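Local coordinates for protein scyllo-inosose 3-dehydrogenase (Thermotoga maritima, PDB 3IP1) that catalyses the NAD(+)-dependent oxidation of scyllo-inosose to 3-dehydro-scyllo-inosose, probably as a step in the breakdown of myo-inositol, at residues 125-130 with 165-170; 200-205 with 345-350; 240-245 with 272-277. All coordinates share one frame; numbering follows the deposited sequence.

Contact 1 (125-130 with 165-170)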
ATOM      1  N   VAL A 125      11.295  31.159  -5.826  1.00 25.90           N
ATOM      2  CA  VAL A 125      10.311  30.112  -6.088  1.00 26.11           C
ATOM      3  C   VAL A 125      10.538  29.381  -7.396  1.00 26.08           C
ATOM      4  O   VAL A 125      11.229  29.890  -8.293  1.00 26.25           O
ATOM      5  CB  VAL A 125       8.842  30.666  -6.064  1.00 25.71           C
ATOM      6  CG1 VAL A 125       8.474  31.133  -4.689  1.00 25.76           C
ATOM      7  CG2 VAL A 125       8.647  31.799  -7.083  1.00 25.96           C
ATOM      8  N   CYS A 126       9.965  28.181  -7.487  1.00 25.28           N
ATOM      9  CA  CYS A 126       9.760  27.521  -8.767  1.00 25.58           C
ATOM     10  C   CYS A 126       8.266  27.225  -8.849  1.00 25.50           C
ATOM     11  O   CYS A 126       7.553  27.368  -7.859  1.00 26.02           O
ATOM     12  CB  CYS A 126      10.578  26.237  -8.857  1.00 25.11           C
ATOM     13  SG  CYS A 126      10.091  24.992  -7.652  1.00 26.97           S
ATOM     14  N   ALA A 127       7.775  26.807 -10.008  1.00 25.80           N
ATOM     15  CA  ALA A 127       6.354  26.518 -10.111  1.00 26.12           C
ATOM     16  C   ALA A 127       6.036  25.302 -10.970  1.00 26.62           C
ATOM     17  O   ALA A 127       6.840  24.873 -11.807  1.00 26.65           O
ATOM     18  CB  ALA A 127       5.574  27.747 -10.570  1.00 26.33           C
ATOM     19  N   GLU A 128       4.871  24.725 -10.718  1.00 26.73           N
ATOM     20  CA  GLU A 128       4.399  23.581 -11.468  1.00 27.47           C
ATOM     21  C   GLU A 128       3.926  24.041 -12.854  1.00 27.40           C
ATOM     22  O   GLU A 128       3.494  25.184 -13.029  1.00 28.49           O
ATOM     23  CB  GLU A 128       3.268  22.868 -10.706  1.00 27.06           C
ATOM     24  CG  GLU A 128       3.629  22.539  -9.261  1.00 29.04           C
ATOM     25  CD  GLU A 128       2.488  21.931  -8.468  1.00 29.19           C
ATOM     26  OE1 GLU A 128       1.527  21.405  -9.053  1.00 31.94           O
ATOM     27  OE2 GLU A 128       2.549  21.974  -7.234  1.00 31.65           O
ATOM     28  N   GLU A 129       4.012  23.141 -13.817  1.00 26.80           N
ATOM     29  CA  GLU A 129       3.545  23.380 -15.180  1.00 26.88           C
ATOM     30  C   GLU A 129       2.084  22.896 -15.407  1.00 27.27           C
ATOM     31  O   GLU A 129       1.371  23.450 -16.264  1.00 26.91           O
ATOM     32  CB  GLU A 129       4.550  22.737 -16.158  1.00 26.46           C
ATOM     33  CG  GLU A 129       4.170  22.718 -17.630  1.00 25.78           C
ATOM     34  CD  GLU A 129       3.228  21.567 -18.004  1.00 25.64           C
ATOM     35  OE1 GLU A 129       3.065  20.609 -17.232  1.00 23.30           O
ATOM     36  OE2 GLU A 129       2.645  21.628 -19.094  1.00 26.15           O
HETATM   37  N   MSE A 130       1.652  21.885 -14.649  1.00 27.46           N
HETATM   38  CA  MSE A 130       0.286  21.366 -14.749  1.00 29.02           C
HETATM   39  C   MSE A 130      -0.617  22.262 -13.924  1.00 28.63           C
HETATM   40  O   MSE A 130      -0.563  22.232 -12.706  1.00 29.46           O
HETATM   41  CB  MSE A 130       0.182  19.929 -14.219  1.00 29.58           C
HETATM   42  CG  MSE A 130       1.142  18.890 -14.835  1.00 34.90           C
HETATM   43 SE   MSE A 130       0.693  18.404 -16.687  1.00 45.19          SE
HETATM   44  CE  MSE A 130      -0.678  17.058 -16.273  1.00 42.29           C
ATOM     45  N   VAL A 165       6.604  36.327 -15.205  1.00 28.86           N
ATOM     46  CA  VAL A 165       5.514  35.375 -15.432  1.00 28.47           C
ATOM     47  C   VAL A 165       4.493  35.466 -14.308  1.00 28.88           C
ATOM     48  O   VAL A 165       4.833  35.627 -13.140  1.00 29.15           O
ATOM     49  CB  VAL A 165       6.031  33.904 -15.596  1.00 28.81           C
ATOM     50  CG1 VAL A 165       6.542  33.335 -14.273  1.00 27.92           C
ATOM     51  CG2 VAL A 165       4.938  33.009 -16.176  1.00 27.77           C
ATOM     52  N   LYS A 166       3.225  35.377 -14.666  1.00 29.02           N
ATOM     53  CA  LYS A 166       2.193  35.396 -13.669  1.00 28.69           C
ATOM     54  C   LYS A 166       1.665  33.964 -13.481  1.00 28.42           C
ATOM     55  O   LYS A 166       1.384  33.281 -14.451  1.00 28.05           O
ATOM     56  CB  LYS A 166       1.112  36.386 -14.101  1.00 28.91           C
ATOM     57  CG  LYS A 166      -0.013  36.620 -13.140  1.00 30.71           C
ATOM     58  CD  LYS A 166      -1.151  35.645 -13.415  1.00 34.21           C
ATOM     59  CE  LYS A 166      -1.963  36.026 -14.645  1.00 35.08           C
ATOM     60  NZ  LYS A 166      -2.974  37.055 -14.287  1.00 37.59           N
ATOM     61  N   VAL A 167       1.563  33.511 -12.229  1.00 28.05           N
ATOM     62  CA  VAL A 167       0.942  32.220 -11.910  1.00 28.15           C
ATOM     63  C   VAL A 167       0.125  32.334 -10.626  1.00 28.48           C
ATOM     64  O   VAL A 167       0.396  33.196  -9.781  1.00 28.34           O
ATOM     65  CB  VAL A 167       1.989  31.067 -11.712  1.00 27.68           C
ATOM     66  CG1 VAL A 167       2.812  30.847 -12.942  1.00 27.92           C
ATOM     67  CG2 VAL A 167       2.907  31.357 -10.530  1.00 28.65           C
ATOM     68  N   ASP A 168      -0.836  31.432 -10.450  1.00 28.55           N
ATOM     69  CA  ASP A 168      -1.494  31.296  -9.154  1.00 28.48           C
ATOM     70  C   ASP A 168      -0.533  30.808  -8.072  1.00 27.78           C
ATOM     71  O   ASP A 168       0.303  29.945  -8.320  1.00 27.15           O
ATOM     72  CB  ASP A 168      -2.680  30.349  -9.223  1.00 28.71           C
ATOM     73  CG  ASP A 168      -3.592  30.497  -8.025  1.00 30.43           C
ATOM     74  OD1 ASP A 168      -3.216  30.084  -6.902  1.00 30.50           O
ATOM     75  OD2 ASP A 168      -4.689  31.052  -8.209  1.00 33.82           O
ATOM     76  N   ALA A 169      -0.684  31.359  -6.868  1.00 26.90           N
ATOM     77  CA  ALA A 169       0.180  31.026  -5.741  1.00 26.76           C
ATOM     78  C   ALA A 169       0.201  29.537  -5.453  1.00 26.16           C
ATOM     79  O   ALA A 169       1.216  29.001  -5.010  1.00 26.00           O
ATOM     80  CB  ALA A 169      -0.242  31.806  -4.479  1.00 26.16           C
ATOM     81  N   LYS A 170      -0.921  28.878  -5.725  1.00 25.97           N
ATOM     82  CA  LYS A 170      -1.077  27.469  -5.422  1.00 26.13           C
ATOM     83  C   LYS A 170      -0.196  26.562  -6.293  1.00 26.12           C
ATOM     84  O   LYS A 170      -0.046  25.378  -5.979  1.00 26.03           O
ATOM     85  CB  LYS A 170      -2.554  27.052  -5.500  1.00 26.11           C
ATOM     86  CG  LYS A 170      -3.048  26.712  -6.906  1.00 27.83           C
ATOM     87  CD  LYS A 170      -4.574  26.674  -6.966  1.00 31.16           C
ATOM     88  CE  LYS A 170      -5.031  26.118  -8.298  1.00 31.19           C
ATOM     89  NZ  LYS A 170      -6.511  26.068  -8.354  1.00 34.98           N
TER

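Contact 2 (200-205 with 345-350)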
ATOM      1  N   ALA A 200      10.350  12.710 -13.141  1.00 21.18           N
ATOM      2  CA  ALA A 200      11.058  11.476 -12.804  1.00 22.26           C
ATOM      3  C   ALA A 200      10.628  10.965 -11.428  1.00 22.12           C
ATOM      4  O   ALA A 200      10.358   9.777 -11.244  1.00 22.46           O
ATOM      5  CB  ALA A 200      12.573  11.712 -12.816  1.00 21.64           C
ATOM      6  N   TYR A 201      10.559  11.876 -10.466  1.00 21.80           N
ATOM      7  CA  TYR A 201      10.190  11.499  -9.103  1.00 21.99           C
ATOM      8  C   TYR A 201       8.793  10.880  -9.065  1.00 21.87           C
ATOM      9  O   TYR A 201       8.613   9.832  -8.467  1.00 21.25           O
ATOM     10  CB  TYR A 201      10.284  12.711  -8.171  1.00 21.28           C
ATOM     11  CG  TYR A 201      10.223  12.400  -6.687  1.00 22.39           C
ATOM     12  CD1 TYR A 201       9.017  12.046  -6.074  1.00 23.23           C
ATOM     13  CD2 TYR A 201      11.370  12.514  -5.878  1.00 22.63           C
ATOM     14  CE1 TYR A 201       8.950  11.778  -4.691  1.00 22.54           C
ATOM     15  CE2 TYR A 201      11.318  12.270  -4.511  1.00 22.37           C
ATOM     16  CZ  TYR A 201      10.100  11.893  -3.921  1.00 23.44           C
ATOM     17  OH  TYR A 201      10.030  11.638  -2.568  1.00 22.33           O
ATOM     18  N   ASN A 202       7.826  11.534  -9.707  1.00 22.21           N
ATOM     19  CA  ASN A 202       6.456  11.017  -9.797  1.00 23.45           C
ATOM     20  C   ASN A 202       6.449   9.633 -10.455  1.00 23.76           C
ATOM     21  O   ASN A 202       5.735   8.727 -10.033  1.00 23.86           O
ATOM     22  CB  ASN A 202       5.576  11.984 -10.599  1.00 23.45           C
ATOM     23  CG  ASN A 202       4.104  11.548 -10.662  1.00 25.74           C
ATOM     24  OD1 ASN A 202       3.406  11.519  -9.649  1.00 27.18           O
ATOM     25  ND2 ASN A 202       3.622  11.248 -11.871  1.00 26.26           N
ATOM     26  N   ALA A 203       7.279   9.471 -11.477  1.00 23.48           N
ATOM     27  CA  ALA A 203       7.325   8.230 -12.203  1.00 23.56           C
ATOM     28  C   ALA A 203       7.892   7.089 -11.370  1.00 23.39           C
ATOM     29  O   ALA A 203       7.331   6.006 -11.381  1.00 23.49           O
ATOM     30  CB  ALA A 203       8.100   8.409 -13.508  1.00 24.14           C
ATOM     31  N   VAL A 204       8.975   7.324 -10.632  1.00 23.00           N
ATOM     32  CA  VAL A 204       9.627   6.210  -9.916  1.00 23.82           C
ATOM     33  C   VAL A 204       9.217   5.975  -8.445  1.00 23.91           C
ATOM     34  O   VAL A 204       9.264   4.825  -7.965  1.00 24.20           O
ATOM     35  CB  VAL A 204      11.183   6.229 -10.028  1.00 23.11           C
ATOM     36  CG1 VAL A 204      11.602   6.157 -11.491  1.00 24.17           C
ATOM     37  CG2 VAL A 204      11.795   7.449  -9.357  1.00 23.81           C
ATOM     38  N   ILE A 205       8.834   7.051  -7.754  1.00 23.21           N
ATOM     39  CA  ILE A 205       8.488   6.987  -6.329  1.00 22.62           C
ATOM     40  C   ILE A 205       6.978   6.853  -6.173  1.00 22.99           C
ATOM     41  O   ILE A 205       6.507   5.912  -5.527  1.00 22.96           O
ATOM     42  CB  ILE A 205       8.997   8.245  -5.543  1.00 22.07           C
ATOM     43  CG1 ILE A 205      10.517   8.396  -5.645  1.00 20.70           C
ATOM     44  CG2 ILE A 205       8.541   8.210  -4.056  1.00 22.26           C
ATOM     45  CD1 ILE A 205      11.317   7.159  -5.325  1.00 21.05           C
ATOM     46  N   SER A 345       2.703  17.067 -10.529  1.00 24.90           N
ATOM     47  CA  SER A 345       1.909  17.753  -9.487  1.00 25.29           C
ATOM     48  C   SER A 345       1.446  16.786  -8.403  1.00 24.86           C
ATOM     49  O   SER A 345       1.529  15.573  -8.581  1.00 24.38           O
ATOM     50  CB  SER A 345       0.691  18.466 -10.126  1.00 24.84           C
ATOM     51  OG  SER A 345       1.135  19.446 -11.065  1.00 26.09           O
ATOM     52  N   GLY A 346       0.993  17.337  -7.278  1.00 25.00           N
ATOM     53  CA  GLY A 346       0.401  16.570  -6.194  1.00 25.04           C
ATOM     54  C   GLY A 346       1.392  15.779  -5.370  1.00 25.62           C
ATOM     55  O   GLY A 346       2.600  15.786  -5.665  1.00 25.08           O
ATOM     56  N   HIS A 347       0.874  15.109  -4.330  1.00 25.49           N
ATOM     57  CA  HIS A 347       1.631  14.099  -3.537  1.00 25.41           C
ATOM     58  C   HIS A 347       2.823  14.652  -2.767  1.00 24.78           C
ATOM     59  O   HIS A 347       3.528  13.903  -2.118  1.00 25.65           O
ATOM     60  CB  HIS A 347       2.074  12.919  -4.441  1.00 25.43           C
ATOM     61  CG  HIS A 347       0.959  12.371  -5.278  1.00 26.68           C
ATOM     62  ND1 HIS A 347      -0.037  11.571  -4.758  1.00 26.23           N
ATOM     63  CD2 HIS A 347       0.640  12.572  -6.580  1.00 27.23           C
ATOM     64  CE1 HIS A 347      -0.904  11.274  -5.711  1.00 29.14           C
ATOM     65  NE2 HIS A 347      -0.516  11.867  -6.827  1.00 28.66           N
ATOM     66  N   GLY A 348       3.045  15.959  -2.854  1.00 24.33           N
ATOM     67  CA  GLY A 348       4.171  16.606  -2.205  1.00 23.73           C
ATOM     68  C   GLY A 348       5.468  16.257  -2.906  1.00 23.03           C
ATOM     69  O   GLY A 348       6.522  16.199  -2.282  1.00 22.33           O
ATOM     70  N   THR A 349       5.381  16.017  -4.206  1.00 22.23           N
ATOM     71  CA  THR A 349       6.569  15.693  -4.983  1.00 22.60           C
ATOM     72  C   THR A 349       7.512  16.883  -5.096  1.00 22.31           C
ATOM     73  O   THR A 349       8.697  16.754  -4.773  1.00 21.75           O
ATOM     74  CB  THR A 349       6.185  15.133  -6.355  1.00 22.64           C
ATOM     75  OG1 THR A 349       5.601  13.833  -6.168  1.00 22.74           O
ATOM     76  CG2 THR A 349       7.394  15.047  -7.294  1.00 23.00           C
ATOM     77  N   PHE A 350       6.986  18.034  -5.533  1.00 22.59           N
ATOM     78  CA  PHE A 350       7.797  19.259  -5.642  1.00 22.94           C
ATOM     79  C   PHE A 350       8.582  19.555  -4.371  1.00 23.18           C
ATOM     80  O   PHE A 350       9.783  19.712  -4.453  1.00 24.17           O
ATOM     81  CB  PHE A 350       6.963  20.497  -6.057  1.00 22.77           C
ATOM     82  CG  PHE A 350       7.134  20.908  -7.506  1.00 22.43           C
ATOM     83  CD1 PHE A 350       6.899  19.997  -8.548  1.00 23.18           C
ATOM     84  CD2 PHE A 350       7.501  22.211  -7.833  1.00 21.30           C
ATOM     85  CE1 PHE A 350       7.029  20.373  -9.886  1.00 20.02           C
ATOM     86  CE2 PHE A 350       7.646  22.608  -9.180  1.00 22.16           C
ATOM     87  CZ  PHE A 350       7.414  21.688 -10.205  1.00 21.00           C
TER
HETATM   88  O   HOH W   1       3.694  13.831  -7.899  1.00 24.86           O

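Contact 3 (240-245 with 272-277)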
ATOM      1  N   LYS A 240      22.224  -1.180  -6.862  1.00 29.79           N
ATOM      2  CA  LYS A 240      22.786  -0.940  -8.189  1.00 29.45           C
ATOM      3  C   LYS A 240      21.831  -0.140  -9.084  1.00 28.53           C
ATOM      4  O   LYS A 240      20.662  -0.517  -9.265  1.00 26.70           O
ATOM      5  CB  LYS A 240      23.133  -2.260  -8.874  1.00 29.75           C
ATOM      6  CG  LYS A 240      24.387  -2.921  -8.317  1.00 31.37           C
ATOM      7  CD  LYS A 240      24.258  -4.411  -8.464  1.00 36.33           C
ATOM      8  CE  LYS A 240      25.501  -5.116  -7.922  1.00 37.39           C
ATOM      9  NZ  LYS A 240      25.226  -6.575  -7.893  1.00 40.29           N
ATOM     10  N   VAL A 241      22.347   0.964  -9.626  1.00 27.95           N
ATOM     11  CA  VAL A 241      21.629   1.776 -10.606  1.00 28.00           C
ATOM     12  C   VAL A 241      22.327   1.597 -11.960  1.00 28.58           C
ATOM     13  O   VAL A 241      23.506   1.927 -12.124  1.00 27.76           O
ATOM     14  CB  VAL A 241      21.562   3.276 -10.202  1.00 28.20           C
ATOM     15  CG1 VAL A 241      20.868   4.101 -11.269  1.00 25.94           C
ATOM     16  CG2 VAL A 241      20.884   3.456  -8.839  1.00 27.67           C
ATOM     17  N   ILE A 242      21.570   1.050 -12.908  1.00 29.08           N
ATOM     18  CA  ILE A 242      22.039   0.758 -14.256  1.00 29.79           C
ATOM     19  C   ILE A 242      21.246   1.579 -15.266  1.00 30.38           C
ATOM     20  O   ILE A 242      19.995   1.520 -15.299  1.00 30.42           O
ATOM     21  CB  ILE A 242      21.886  -0.739 -14.568  1.00 29.67           C
ATOM     22  CG1 ILE A 242      22.679  -1.561 -13.550  1.00 29.40           C
ATOM     23  CG2 ILE A 242      22.339  -1.055 -16.004  1.00 30.18           C
ATOM     24  CD1 ILE A 242      22.229  -3.008 -13.480  1.00 28.76           C
ATOM     25  N   LEU A 243      21.974   2.365 -16.060  1.00 30.74           N
ATOM     26  CA  LEU A 243      21.371   3.181 -17.112  1.00 31.35           C
ATOM     27  C   LEU A 243      21.806   2.739 -18.516  1.00 32.09           C
ATOM     28  O   LEU A 243      22.993   2.514 -18.772  1.00 31.72           O
ATOM     29  CB  LEU A 243      21.623   4.680 -16.877  1.00 30.94           C
ATOM     30  CG  LEU A 243      20.986   5.582 -17.949  1.00 31.78           C
ATOM     31  CD1 LEU A 243      20.087   6.680 -17.367  1.00 31.59           C
ATOM     32  CD2 LEU A 243      22.074   6.171 -18.819  1.00 31.98           C
ATOM     33  N   SER A 244      20.827   2.592 -19.408  1.00 32.53           N
ATOM     34  CA  SER A 244      21.092   2.238 -20.797  1.00 33.12           C
ATOM     35  C   SER A 244      20.816   3.449 -21.693  1.00 33.37           C
ATOM     36  O   SER A 244      19.693   3.963 -21.712  1.00 33.05           O
ATOM     37  CB  SER A 244      20.238   1.046 -21.224  1.00 33.21           C
ATOM     38  OG  SER A 244      20.535   0.680 -22.568  1.00 33.32           O
ATOM     39  N   GLU A 245      21.851   3.907 -22.401  1.00 33.55           N
ATOM     40  CA  GLU A 245      21.795   5.124 -23.231  1.00 34.25           C
ATOM     41  C   GLU A 245      22.931   5.114 -24.267  1.00 34.38           C
ATOM     42  O   GLU A 245      24.097   4.931 -23.894  1.00 34.53           O
ATOM     43  CB  GLU A 245      21.901   6.379 -22.342  1.00 34.38           C
ATOM     44  CG  GLU A 245      22.012   7.703 -23.079  1.00 35.40           C
ATOM     45  CD  GLU A 245      20.896   7.913 -24.110  1.00 37.35           C
ATOM     46  OE1 GLU A 245      21.223   8.210 -25.279  1.00 37.24           O
ATOM     47  OE2 GLU A 245      19.703   7.764 -23.768  1.00 36.52           O
ATOM     48  N   GLU A 272      22.240  -9.326 -21.277  1.00 32.05           N
ATOM     49  CA  GLU A 272      23.325 -10.029 -20.569  1.00 32.43           C
ATOM     50  C   GLU A 272      24.044  -9.112 -19.594  1.00 32.19           C
ATOM     51  O   GLU A 272      24.468  -9.551 -18.514  1.00 32.24           O
ATOM     52  CB  GLU A 272      24.356 -10.621 -21.544  1.00 32.97           C
ATOM     53  CG  GLU A 272      23.778 -11.519 -22.630  1.00 35.01           C
ATOM     54  CD  GLU A 272      23.087 -12.760 -22.097  1.00 38.02           C
ATOM     55  OE1 GLU A 272      23.464 -13.267 -21.016  1.00 39.76           O
ATOM     56  OE2 GLU A 272      22.165 -13.248 -22.777  1.00 41.24           O
ATOM     57  N   ALA A 273      24.191  -7.844 -19.983  1.00 31.58           N
ATOM     58  CA  ALA A 273      24.888  -6.869 -19.157  1.00 31.61           C
ATOM     59  C   ALA A 273      24.093  -6.600 -17.885  1.00 31.42           C
ATOM     60  O   ALA A 273      24.662  -6.606 -16.792  1.00 30.83           O
ATOM     61  CB  ALA A 273      25.140  -5.557 -19.930  1.00 31.36           C
ATOM     62  N   VAL A 274      22.783  -6.385 -18.034  1.00 30.98           N
ATOM     63  CA  VAL A 274      21.912  -6.197 -16.863  1.00 31.35           C
ATOM     64  C   VAL A 274      21.948  -7.432 -15.948  1.00 31.40           C
ATOM     65  O   VAL A 274      22.113  -7.295 -14.737  1.00 31.24           O
ATOM     66  CB  VAL A 274      20.448  -5.855 -17.265  1.00 31.57           C
ATOM     67  CG1 VAL A 274      19.480  -6.030 -16.060  1.00 31.33           C
ATOM     68  CG2 VAL A 274      20.356  -4.432 -17.827  1.00 30.35           C
ATOM     69  N   LEU A 275      21.814  -8.626 -16.538  1.00 31.61           N
ATOM     70  CA  LEU A 275      21.863  -9.865 -15.765  1.00 32.62           C
ATOM     71  C   LEU A 275      23.203 -10.098 -15.080  1.00 33.23           C
ATOM     72  O   LEU A 275      23.251 -10.620 -13.958  1.00 33.07           O
ATOM     73  CB  LEU A 275      21.438 -11.082 -16.594  1.00 31.89           C
ATOM     74  CG  LEU A 275      19.937 -11.097 -16.917  1.00 32.78           C
ATOM     75  CD1 LEU A 275      19.600 -12.133 -17.985  1.00 31.55           C
ATOM     76  CD2 LEU A 275      19.068 -11.294 -15.662  1.00 33.10           C
ATOM     77  N   ASP A 276      24.284  -9.692 -15.742  1.00 34.09           N
ATOM     78  CA  ASP A 276      25.615  -9.863 -15.186  1.00 34.99           C
ATOM     79  C   ASP A 276      25.783  -8.925 -13.992  1.00 34.91           C
ATOM     80  O   ASP A 276      26.103  -9.360 -12.888  1.00 35.05           O
ATOM     81  CB  ASP A 276      26.678  -9.592 -16.253  1.00 35.66           C
ATOM     82  CG  ASP A 276      28.056  -9.349 -15.661  1.00 39.11           C
ATOM     83  OD1 ASP A 276      28.410 -10.018 -14.668  1.00 43.55           O
ATOM     84  OD2 ASP A 276      28.805  -8.493 -16.192  1.00 43.86           O
ATOM     85  N   TYR A 277      25.529  -7.640 -14.219  1.00 34.81           N
ATOM     86  CA  TYR A 277      25.676  -6.623 -13.188  1.00 34.62           C
ATOM     87  C   TYR A 277      24.821  -6.870 -11.945  1.00 34.37           C
ATOM     88  O   TYR A 277      25.239  -6.540 -10.840  1.00 34.13           O
ATOM     89  CB  TYR A 277      25.345  -5.250 -13.776  1.00 35.04           C
ATOM     90  CG  TYR A 277      26.346  -4.767 -14.802  1.00 36.42           C
ATOM     91  CD1 TYR A 277      27.718  -4.981 -14.628  1.00 37.82           C
ATOM     92  CD2 TYR A 277      25.922  -4.060 -15.930  1.00 38.26           C
ATOM     93  CE1 TYR A 277      28.645  -4.523 -15.571  1.00 39.65           C
ATOM     94  CE2 TYR A 277      26.831  -3.599 -16.874  1.00 38.13           C
ATOM     95  CZ  TYR A 277      28.182  -3.829 -16.689  1.00 39.53           C
ATOM     96  OH  TYR A 277      29.067  -3.374 -17.628  1.00 41.09           O
TER

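Contact 1 (125-130 with 165-170)
Ala127 and Val167, whose CA atoms lie 8.1 Å apart, are the nearest backbone positions of 125-130 and 165-170, and no hydrogen bond joins the two segments. Both CB atoms point toward the other segment. CB of Ala127 lies 4.5 Å from CG2 of Val167, a light apolar touch between a methyl and a beta-branched side chain. In the sheet of the GroES-like domain, 124-127 pairs with 98-106, which pairs with 57-66, which pairs with 164-168; the end strands come to face each other, consistent with a sheet that curls round, with Ala127 on Phe99 and Val167 on Ile58 and Ile60. Small and beta-branched residues suit such an interior. Beyond the strand, Glu128 extends past CG (chi2 176°), placing OE2 4.5 Å from the backbone O of Lys170. The carboxylate is gripped elsewhere, OE2 by Trp173 NE1 and OE1 by Trp132 NE1, while Lys170 O accepts from Arg113. Where strand 164-168 ends, Asp168 forms an Asx turn: its OD1 takes the N-H of Lys170 at 2.8 Å on the anti lone pair, almost straight at 173°. The CB of Lys170 points away from 125-130, and its NZ bonds to the backbone O of Cys133, a zinc ligand.

Contact 2 (200-205 with 345-350)
Tyr201 and Thr349 form the tight part of this contact, their side chains lying alongside and pointing opposite ways. With CG anti to the backbone N (chi1 -167°), the Tyr201 ring leans obliquely on the threonine methyl, its CD1 3.6 Å from Thr349 CG2. Ile205 CG1, one helical turn on, lies 3.7 Å above the centre of one ring face, and the phenol OH bonds to the backbone O of Pro213 in the third subunit. A valine in place of Tyr201 would probably leave the Thr349 methyl and Ile205 without the ring that lies against them, and that Pro213 carbonyl without its hydroxyl partner. Helix 194-207 leads from the catalytic domain into the Rossmann domain and helix 349-358 leads back, so the packing belongs to the junction typical of zinc-containing alcohol dehydrogenases. A type I' turn, Gly346 to Thr349, leads into the second helix; positive phi at Gly348, its N-cap, suits a glycine. The other side is looser and mediated by water: one molecule lies 2.9 Å from Asn202 OD1, 2.9 Å from Ser345 O and 2.6 Å from Thr349 OG1. Loosest is partly exposed His347, its CD2 4.3 Å from Asn202 OD1.

Contact 3 (240-245 with 272-277)
Ile242 directs its two branches at different residues of the helix 272-277. Its CG1 stands beside the backbone N (chi1 -59°) and carries CD1 to 3.9 Å from Tyr277 CB, the two side chains crossing obliquely, while CG2, anti to the backbone N, reaches 4.3 Å from Val274 CG2. A branched aliphatic residue suits this place because it can touch two residues about one turn apart on the same helix face. Tyr277 meets Ile242 with its CB, while its ring stacks on His261 of the adjacent strand. The framework is that of a Rossmann fold: strand 240-244 lies in the parallel sheet with helix 270-277 packed over it, and the axes of 240-244 and 272-277 run antiparallel at 170° and approach to 10.2 Å. At the start of 240-245, Lys240 extends beyond CG to the last turn of the helix, where NZ donates to Tyr277 O at 2.9 Å, in the carbonyl plane with a C=O...N angle of 154°. Its positive charge probably eases the partial negative charge at this helix end, and a long chain lets the amine reach the carbonyl from a partly exposed position. Toward the opposite end of the strand comes Glu245, which probably binds NAD(+); its OE2 accepts from the backbone N of Gly222, in the glycine-rich turn.

How the contacts relate
The three contacts follow the two-domain plan. Contact 1 lies in the GroES-like catalytic domain and closes first along the chain. Contact 2, centred about 16 Å from it, spans the domain junction, and the two touch: Glu128 OE1 is 2.8 Å from Ser345 OG, probably a hydrogen bond, and Phe350 packs on Cys126. Contact 3 lies within the long excursion between the segments of contact 2, which contains the Rossmann sheet; its centre is about 25 Å from that of contact 2 and 38 Å from that of contact 1, across the chain's centre. Glu195, a ligand of the first zinc site (cadmium here), and the probable NAD(+) residue Glu245 belong to different domains that contact 2 helps join.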